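Local coordinates for protein octaprenyl Pyrophosphate Synthase (Helicobacter pylori, PDB 3TC1) that probably lengthens an allylic prenyl diphosphate with isopentenyl diphosphate units to give octaprenyl pyrophosphate, a magnesium-dependent chain elongation, at residues B[11-16]-B[27-32]; B[63-68]-B[125-130]; B[67-72]-B[110-115]. One frame throughout, in Å; residues are numbered along the deposited sequence.

Contact 1: B[11-16]-B[27-32]; sequences NKIASW and ELFSKI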
loop_
_atom_site.group_PDB
_atom_site.type_symbol
_atom_site.label_atom_id
_atom_site.label_comp_id
_atom_site.label_asym_id
_atom_site.label_seq_id
_atom_site.Cartn_x
_atom_site.Cartn_y
_atom_site.Cartn_z
ATOM N N ASN B 11 12.289 18.199 3.944
ATOM C CA ASN B 11 12.936 18.358 2.651
ATOM C C ASN B 11 13.357 17.029 2.018
ATOM O O ASN B 11 13.374 16.904 0.790
ATOM C CB ASN B 11 14.129 19.309 2.772
ATOM C CG ASN B 11 13.697 20.747 3.014
ATOM O OD1 ASN B 11 12.685 21.199 2.473
ATOM N ND2 ASN B 11 14.464 21.475 3.816
ATOM N N LYS B 12 13.695 16.041 2.840
ATOM C CA LYS B 12 14.074 14.727 2.318
ATOM C C LYS B 12 12.858 14.068 1.672
ATOM O O LYS B 12 12.965 13.437 0.615
ATOM C CB LYS B 12 14.609 13.822 3.433
ATOM C CG LYS B 12 16.071 14.054 3.778
ATOM C CD LYS B 12 16.569 13.042 4.806
ATOM C CE LYS B 12 18.081 13.132 4.988
ATOM N NZ LYS B 12 18.809 12.767 3.736
ATOM N N ILE B 13 11.705 14.210 2.317
ATOM C CA ILE B 13 10.463 13.657 1.790
ATOM C C ILE B 13 10.197 14.265 0.413
ATOM O O ILE B 13 9.856 13.558 -0.536
ATOM C CB ILE B 13 9.268 13.982 2.714
ATOM C CG1 ILE B 13 9.454 13.302 4.069
ATOM C CG2 ILE B 13 7.968 13.519 2.070
ATOM C CD1 ILE B 13 8.397 13.689 5.104
ATOM N N ALA B 14 10.361 15.582 0.310
ATOM C CA ALA B 14 10.142 16.287 -0.950
ATOM C C ALA B 14 11.125 15.812 -2.018
ATOM O O ALA B 14 10.767 15.677 -3.186
ATOM C CB ALA B 14 10.281 17.792 -0.743
ATOM N N SER B 15 12.367 15.572 -1.618
ATOM C CA SER B 15 13.378 15.104 -2.554
ATOM C C SER B 15 13.047 13.701 -3.054
ATOM O O SER B 15 13.190 13.408 -4.241
ATOM C CB SER B 15 14.755 15.099 -1.888
ATOM O OG SER B 15 15.147 16.414 -1.539
ATOM N N TRP B 16 12.607 12.835 -2.145
ATOM C CA TRP B 16 12.261 11.466 -2.507
ATOM C C TRP B 16 11.064 11.430 -3.460
ATOM O O TRP B 16 10.998 10.580 -4.350
ATOM C CB TRP B 16 11.976 10.643 -1.241
ATOM C CG TRP B 16 13.223 10.285 -0.457
ATOM C CD1 TRP B 16 14.500 10.708 -0.705
ATOM C CD2 TRP B 16 13.304 9.422 0.684
ATOM N NE1 TRP B 16 15.372 10.158 0.209
ATOM C CE2 TRP B 16 14.664 9.366 1.073
ATOM C CE3 TRP B 16 12.362 8.686 1.415
ATOM C CZ2 TRP B 16 15.105 8.604 2.163
ATOM C CZ3 TRP B 16 12.804 7.924 2.503
ATOM C CH2 TRP B 16 14.163 7.892 2.862
ATOM N N GLU B 27 1.800 16.668 -8.347
ATOM C CA GLU B 27 0.529 17.356 -8.157
ATOM C C GLU B 27 -0.206 16.812 -6.934
ATOM O O GLU B 27 -0.694 17.575 -6.102
ATOM C CB GLU B 27 -0.345 17.192 -9.401
ATOM C CG GLU B 27 -1.580 18.074 -9.413
ATOM C CD GLU B 27 -2.489 17.779 -10.588
ATOM O OE1 GLU B 27 -1.979 17.691 -11.727
ATOM O OE2 GLU B 27 -3.712 17.639 -10.374
ATOM N N LEU B 28 -0.287 15.489 -6.830
ATOM C CA LEU B 28 -0.959 14.861 -5.697
ATOM C C LEU B 28 -0.267 15.241 -4.390
ATOM O O LEU B 28 -0.918 15.627 -3.416
ATOM C CB LEU B 28 -0.949 13.338 -5.853
ATOM C CG LEU B 28 -1.598 12.760 -7.115
ATOM C CD1 LEU B 28 -1.441 11.242 -7.125
ATOM C CD2 LEU B 28 -3.067 13.142 -7.158
ATOM N N PHE B 29 1.059 15.127 -4.382
ATOM C CA PHE B 29 1.855 15.449 -3.200
ATOM C C PHE B 29 1.666 16.885 -2.702
ATOM O O PHE B 29 1.687 17.131 -1.494
ATOM C CB PHE B 29 3.344 15.209 -3.482
ATOM C CG PHE B 29 4.239 15.500 -2.306
ATOM C CD1 PHE B 29 4.118 14.768 -1.125
ATOM C CD2 PHE B 29 5.190 16.513 -2.371
ATOM C CE1 PHE B 29 4.933 15.046 -0.023
ATOM C CE2 PHE B 29 6.012 16.800 -1.274
ATOM C CZ PHE B 29 5.881 16.066 -0.100
ATOM N N SER B 30 1.486 17.827 -3.625
ATOM C CA SER B 30 1.315 19.230 -3.253
ATOM C C SER B 30 0.053 19.497 -2.437
ATOM O O SER B 30 -0.063 20.544 -1.803
ATOM C CB SER B 30 1.298 20.125 -4.498
ATOM O OG SER B 30 0.099 19.959 -5.238
ATOM N N LYS B 31 -0.887 18.558 -2.446
ATOM C CA LYS B 31 -2.128 18.744 -1.703
ATOM C C LYS B 31 -2.131 18.145 -0.310
ATOM O O LYS B 31 -3.129 18.239 0.409
ATOM C CB LYS B 31 -3.314 18.203 -2.503
ATOM C CG LYS B 31 -3.693 19.094 -3.673
ATOM C CD LYS B 31 -3.993 20.508 -3.191
ATOM C CE LYS B 31 -4.307 21.436 -4.351
ATOM N NZ LYS B 31 -3.167 21.532 -5.303
ATOM N N ILE B 32 -1.021 17.519 0.068
ATOM C CA ILE B 32 -0.903 16.940 1.400
ATOM C C ILE B 32 -0.316 18.034 2.277
ATOM O O ILE B 32 0.665 18.679 1.906
ATOM C CB ILE B 32 0.038 15.724 1.410
ATOM C CG1 ILE B 32 -0.471 14.674 0.423
ATOM C CG2 ILE B 32 0.110 15.134 2.819
ATOM C CD1 ILE B 32 0.419 13.458 0.305
#

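Contact 2: B[63-68]-B[125-130]; sequences CTIVEM and QALSNA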
loop_
_atom_site.group_PDB
_atom_site.type_symbol
_atom_site.label_atom_id
_atom_site.label_comp_id
_atom_site.label_asym_id
_atom_site.label_seq_id
_atom_site.Cartn_x
_atom_site.Cartn_y
_atom_site.Cartn_z
ATOM N N CYS B 63 13.926 8.523 9.793
ATOM C CA CYS B 63 12.774 9.329 10.190
ATOM C C CYS B 63 11.908 9.611 8.964
ATOM O O CYS B 63 10.683 9.643 9.046
ATOM C CB CYS B 63 13.230 10.655 10.805
ATOM S SG CYS B 63 13.998 10.517 12.439
ATOM N N THR B 64 12.555 9.812 7.824
ATOM C CA THR B 64 11.836 10.087 6.591
ATOM C C THR B 64 10.991 8.873 6.212
ATOM O O THR B 64 9.827 9.011 5.838
ATOM C CB THR B 64 12.816 10.436 5.455
ATOM O OG1 THR B 64 13.595 11.574 5.844
ATOM C CG2 THR B 64 12.060 10.770 4.175
ATOM N N ILE B 65 11.583 7.686 6.319
ATOM C CA ILE B 65 10.896 6.434 6.024
ATOM C C ILE B 65 9.675 6.292 6.935
ATOM O O ILE B 65 8.578 5.966 6.478
ATOM C CB ILE B 65 11.843 5.223 6.253
ATOM C CG1 ILE B 65 12.912 5.188 5.158
ATOM C CG2 ILE B 65 11.049 3.917 6.289
ATOM C CD1 ILE B 65 14.041 4.200 5.440
ATOM N N VAL B 66 9.867 6.544 8.225
ATOM C CA VAL B 66 8.767 6.441 9.177
ATOM C C VAL B 66 7.632 7.435 8.897
ATOM O O VAL B 66 6.457 7.076 8.981
ATOM C CB VAL B 66 9.275 6.624 10.625
ATOM C CG1 VAL B 66 8.102 6.829 11.582
ATOM C CG2 VAL B 66 10.073 5.384 11.047
ATOM N N GLU B 67 7.970 8.676 8.567
ATOM C CA GLU B 67 6.936 9.671 8.286
ATOM C C GLU B 67 6.182 9.347 6.989
ATOM O O GLU B 67 4.983 9.608 6.876
ATOM C CB GLU B 67 7.547 11.075 8.188
ATOM C CG GLU B 67 8.184 11.608 9.486
ATOM C CD GLU B 67 7.212 11.677 10.670
ATOM O OE1 GLU B 67 5.987 11.540 10.469
ATOM O OE2 GLU B 67 7.681 11.880 11.812
ATOM N N MET B 68 6.880 8.778 6.008
ATOM C CA MET B 68 6.226 8.436 4.748
ATOM C C MET B 68 5.267 7.272 4.936
ATOM O O MET B 68 4.205 7.224 4.312
ATOM C CB MET B 68 7.267 8.135 3.668
ATOM C CG MET B 68 7.941 9.406 3.187
ATOM S SD MET B 68 9.066 9.191 1.823
ATOM C CE MET B 68 7.928 8.875 0.482
ATOM N N GLN B 125 13.092 -5.340 8.907
ATOM C CA GLN B 125 12.077 -6.268 9.388
ATOM C C GLN B 125 11.194 -5.662 10.472
ATOM O O GLN B 125 9.995 -5.909 10.501
ATOM C CB GLN B 125 12.724 -7.550 9.909
ATOM C CG GLN B 125 13.341 -8.402 8.814
ATOM C CD GLN B 125 13.683 -9.800 9.283
ATOM O OE1 GLN B 125 14.256 -10.591 8.536
ATOM N NE2 GLN B 125 13.330 -10.114 10.522
ATOM N N ALA B 126 11.784 -4.872 11.365
ATOM C CA ALA B 126 11.006 -4.252 12.431
ATOM C C ALA B 126 9.949 -3.324 11.847
ATOM O O ALA B 126 8.776 -3.384 12.222
ATOM C CB ALA B 126 11.922 -3.482 13.377
ATOM N N LEU B 127 10.348 -2.473 10.911
ATOM C CA LEU B 127 9.385 -1.555 10.321
ATOM C C LEU B 127 8.416 -2.215 9.344
ATOM O O LEU B 127 7.228 -1.888 9.350
ATOM C CB LEU B 127 10.099 -0.384 9.640
ATOM C CG LEU B 127 10.742 0.641 10.581
ATOM C CD1 LEU B 127 11.319 1.771 9.758
ATOM C CD2 LEU B 127 9.706 1.183 11.560
ATOM N N SER B 128 8.894 -3.137 8.508
ATOM C CA SER B 128 7.973 -3.773 7.566
ATOM C C SER B 128 6.947 -4.604 8.336
ATOM O O SER B 128 5.790 -4.711 7.933
ATOM C CB SER B 128 8.722 -4.627 6.522
ATOM O OG SER B 128 9.391 -5.738 7.087
ATOM N N ASN B 129 7.357 -5.163 9.468
ATOM C CA ASN B 129 6.432 -5.949 10.275
ATOM C C ASN B 129 5.402 -5.021 10.914
ATOM O O ASN B 129 4.247 -5.406 11.116
ATOM C CB ASN B 129 7.176 -6.714 11.370
ATOM C CG ASN B 129 6.233 -7.495 12.274
ATOM O OD1 ASN B 129 5.573 -8.441 11.840
ATOM N ND2 ASN B 129 6.159 -7.090 13.537
ATOM N N ALA B 130 5.825 -3.800 11.231
ATOM C CA ALA B 130 4.935 -2.817 11.838
ATOM C C ALA B 130 3.881 -2.401 10.818
ATOM O O ALA B 130 2.729 -2.158 11.171
ATOM C CB ALA B 130 5.731 -1.593 12.309
#

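Contact 3: B[67-72]-B[110-115]; sequences EMIQTA and SKAFFE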
loop_
_atom_site.group_PDB
_atom_site.type_symbol
_atom_site.label_atom_id
_atom_site.label_comp_id
_atom_site.label_asym_id
_atom_site.label_seq_id
_atom_site.Cartn_x
_atom_site.Cartn_y
_atom_site.Cartn_z
ATOM N N GLU B 67 7.970 8.676 8.567
ATOM C CA GLU B 67 6.936 9.671 8.286
ATOM C C GLU B 67 6.182 9.347 6.989
ATOM O O GLU B 67 4.983 9.608 6.876
ATOM C CB GLU B 67 7.547 11.075 8.188
ATOM C CG GLU B 67 8.184 11.608 9.486
ATOM C CD GLU B 67 7.212 11.677 10.670
ATOM O OE1 GLU B 67 5.987 11.540 10.469
ATOM O OE2 GLU B 67 7.681 11.880 11.812
ATOM N N MET B 68 6.880 8.778 6.008
ATOM C CA MET B 68 6.226 8.436 4.748
ATOM C C MET B 68 5.267 7.272 4.936
ATOM O O MET B 68 4.205 7.224 4.312
ATOM C CB MET B 68 7.267 8.135 3.668
ATOM C CG MET B 68 7.941 9.406 3.187
ATOM S SD MET B 68 9.066 9.191 1.823
ATOM C CE MET B 68 7.928 8.875 0.482
ATOM N N ILE B 69 5.638 6.342 5.810
ATOM C CA ILE B 69 4.787 5.201 6.120
ATOM C C ILE B 69 3.535 5.734 6.815
ATOM O O ILE B 69 2.410 5.341 6.493
ATOM C CB ILE B 69 5.513 4.210 7.064
ATOM C CG1 ILE B 69 6.575 3.435 6.277
ATOM C CG2 ILE B 69 4.516 3.259 7.712
ATOM C CD1 ILE B 69 7.516 2.636 7.153
ATOM N N GLN B 70 3.739 6.627 7.777
ATOM C CA GLN B 70 2.624 7.220 8.508
ATOM C C GLN B 70 1.684 7.926 7.523
ATOM O O GLN B 70 0.468 7.771 7.600
ATOM C CB GLN B 70 3.143 8.225 9.551
ATOM C CG GLN B 70 2.049 8.976 10.312
ATOM C CD GLN B 70 1.151 8.053 11.118
ATOM O OE1 GLN B 70 1.449 6.873 11.288
ATOM N NE2 GLN B 70 0.045 8.593 11.631
ATOM N N THR B 71 2.251 8.704 6.607
ATOM C CA THR B 71 1.446 9.418 5.614
ATOM C C THR B 71 0.685 8.445 4.714
ATOM O O THR B 71 -0.467 8.695 4.362
ATOM C CB THR B 71 2.313 10.334 4.717
ATOM O OG1 THR B 71 2.923 11.352 5.518
ATOM C CG2 THR B 71 1.450 11.001 3.637
ATOM N N ALA B 72 1.322 7.338 4.338
ATOM C CA ALA B 72 0.663 6.353 3.483
ATOM C C ALA B 72 -0.543 5.750 4.193
ATOM O O ALA B 72 -1.612 5.588 3.597
ATOM C CB ALA B 72 1.643 5.243 3.084
ATOM N N SER B 110 5.907 2.068 -1.053
ATOM C CA SER B 110 6.977 1.449 -1.837
ATOM C C SER B 110 8.271 2.266 -1.865
ATOM O O SER B 110 9.360 1.704 -1.745
ATOM C CB SER B 110 6.492 1.139 -3.263
ATOM O OG SER B 110 5.905 2.267 -3.883
ATOM N N LYS B 111 8.160 3.583 -2.011
ATOM C CA LYS B 111 9.351 4.430 -2.017
ATOM C C LYS B 111 10.018 4.313 -0.652
ATOM O O LYS B 111 11.241 4.232 -0.555
ATOM C CB LYS B 111 8.984 5.892 -2.304
ATOM C CG LYS B 111 10.165 6.878 -2.222
ATOM C CD LYS B 111 11.303 6.529 -3.192
ATOM C CE LYS B 111 12.450 7.533 -3.081
ATOM N NZ LYS B 111 13.631 7.200 -3.930
ATOM N N ALA B 112 9.206 4.285 0.401
ATOM C CA ALA B 112 9.732 4.167 1.753
ATOM C C ALA B 112 10.447 2.834 1.964
ATOM O O ALA B 112 11.517 2.799 2.564
ATOM C CB ALA B 112 8.610 4.326 2.772
ATOM N N PHE B 113 9.860 1.740 1.476
ATOM C CA PHE B 113 10.483 0.423 1.629
ATOM C C PHE B 113 11.750 0.317 0.800
ATOM O O PHE B 113 12.705 -0.365 1.188
ATOM C CB PHE B 113 9.544 -0.695 1.185
ATOM C CG PHE B 113 10.050 -2.079 1.518
ATOM C CD1 PHE B 113 9.847 -2.626 2.785
ATOM C CD2 PHE B 113 10.740 -2.827 0.571
ATOM C CE1 PHE B 113 10.326 -3.902 3.099
ATOM C CE2 PHE B 113 11.223 -4.098 0.872
ATOM C CZ PHE B 113 11.013 -4.639 2.142
ATOM N N PHE B 114 11.750 0.971 -0.355
ATOM C CA PHE B 114 12.914 0.936 -1.223
ATOM C C PHE B 114 14.106 1.498 -0.461
ATOM O O PHE B 114 15.185 0.909 -0.453
ATOM C CB PHE B 114 12.669 1.760 -2.487
ATOM C CG PHE B 114 13.866 1.830 -3.398
ATOM C CD1 PHE B 114 14.207 0.750 -4.205
ATOM C CD2 PHE B 114 14.682 2.959 -3.410
ATOM C CE1 PHE B 114 15.347 0.792 -5.009
ATOM C CE2 PHE B 114 15.825 3.011 -4.210
ATOM C CZ PHE B 114 16.159 1.927 -5.010
ATOM N N GLU B 115 13.900 2.640 0.186
ATOM C CA GLU B 115 14.959 3.272 0.953
ATOM C C GLU B 115 15.269 2.447 2.205
ATOM O O GLU B 115 16.422 2.362 2.640
ATOM C CB GLU B 115 14.544 4.693 1.343
ATOM C CG GLU B 115 14.321 5.635 0.163
ATOM C CD GLU B 115 15.530 5.741 -0.754
ATOM O OE1 GLU B 115 16.669 5.586 -0.268
ATOM O OE2 GLU B 115 15.343 5.995 -1.963
#

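Contact 1: B[11-16]-B[27-32]
Ile13 and Ala14 meet Phe29 in a small apolar surface contact that joins helix 3-18 to the short helix 23-29. The evidence is one ring set against two consecutive residues: 98 Å² is buried, and the nearest CA atoms, Ala14 and Phe29, stand 8.6 Å apart. Phe29 has CG anti to its backbone N (chi1 -179°), which sends the ring across to the first helix. There CG2 of Ile13 lies 3.9 Å from Phe29 CZ, and the two side chains run at about a right angle. The neighbouring ring carbon CE2 comes within 4.2 Å of Ala14 CA, so that this corner packs on backbone as much as on the methyl group. No polar bond joins the two segments; Ser15 OG returns to Asn11 O at 3.0 Å, on the opposite carbonyl face from Ser15 N, and Ser30 OG reaches Glu27 O at 2.7 Å. Phe29 also opens a type I turn that runs to Ile32. Outside the contact, Trp16 and Lys12 pack on helix 53-80, where Lys12 NZ pairs with Asp57 and Asn61, while Leu28 touches Phe143 of the second subunit. The whole is a helix-loop-helix pairing at the N-terminal end of an all-helical prenyl synthase fold.

Contact 2: B[63-68]-B[125-130]
Ser128 OG is held at two points, by the carbonyl of Ala124 one turn back in its own helix and by Ser117 OG of the second subunit, so the helix that carries Leu127 also takes part in the dimer interface. Across the contact the meeting is wholly apolar. Leu127 CD1 sits 4.0 Å from Val66 CG2 and 4.1 Å from Ile65 CG2, and those two methyl carbons are themselves 5.1 Å apart, so a single leucine methyl bridges both residues. CD1 lies anti to Leu127 CA (chi2 -176°), at the far end of an extended side chain, which explains how it spans segments whose nearest CA atoms, Val66 and Leu127, are 8.1 Å apart. The contact joins helix 53-80 to helix 121-144 inside the all-alpha isoprenoid synthase fold; a DDxxD sequence, the aspartate-rich motif of this family, begins in the last turn of helix 53-80. Leu127 and Ile65 cross obliquely, whereas Leu127 and Val66 are turned at about a right angle. Val66 directs CG2 across with that methyl anti to its carbonyl carbon. All three residues are buried, although they bury only 95 Å² between them, and Leu116 of helix 92-116 touches both Ile65 and Leu127.

Contact 3: B[67-72]-B[110-115]
Met68 and Ile69 close on Ala112 from two neighbouring positions of one helix, and this apolar packing forms the centre of the contact. Ala112 CB is 4.1 Å from Met68 CB and equally 4.1 Å from Ile69 CG1. The small residue lets the backbones come near, with Met68 CA and Ala112 CA 6.3 Å apart. For the two short segments the axes approach to 9.2 Å, and their directions differ by 157°, an almost antiparallel pair. A second apolar touch lies to one side: the thioether of Met68 bends at chi3 (72°) and brings CE to 4.0 Å from Lys111 CG, methyl against methylene.

The ionic interactions centre on Lys111 and Glu115, both on helix 92-116, and none joins the two segments. Lys111 NZ forms a salt bridge with Glu115 OE2 at 2.9 Å, using the anti lone pair of that oxygen, which also lies in the plane of the Phe114 ring at its edge. Lys111 NZ has a second carboxylate partner in Glu19, and Lys111 makes a cation-pi contact with Trp16; Glu115 OE1 pairs with Lys118. Two carboxylates and an indole thus surround the ammonium group of this buried lysine, which would probably favour its charged form.

Among the surrounding elements, Trp16 of helix 3-18 touches Met68, Phe166 of helix 152-177 touches Ile69, and on helix 92-116 the ring of Phe113 stacks on Phe113 of the second subunit.

Along the chain contact 1 closes before the other two open, and contacts 2 and 3 both start from helix 53-80, sharing Glu67 and Met68. Their centres are about 7 Å apart, whereas the centre of contact 1 lies about 12 Å from that of contact 3 and about 18 Å from that of contact 2. Helix 53-80 therefore meets the successive helices 92-116 and 121-144 at adjoining levels. Trp16 ties contact 1 to both: its CE3 is 3.4 Å from Met68 SD, and its CH2 is 3.5 Å from Glu115 CG. All three contacts have residues within reach of the second subunit, so the N-terminal helices and the buried bundle are packed together beside the dimer interface.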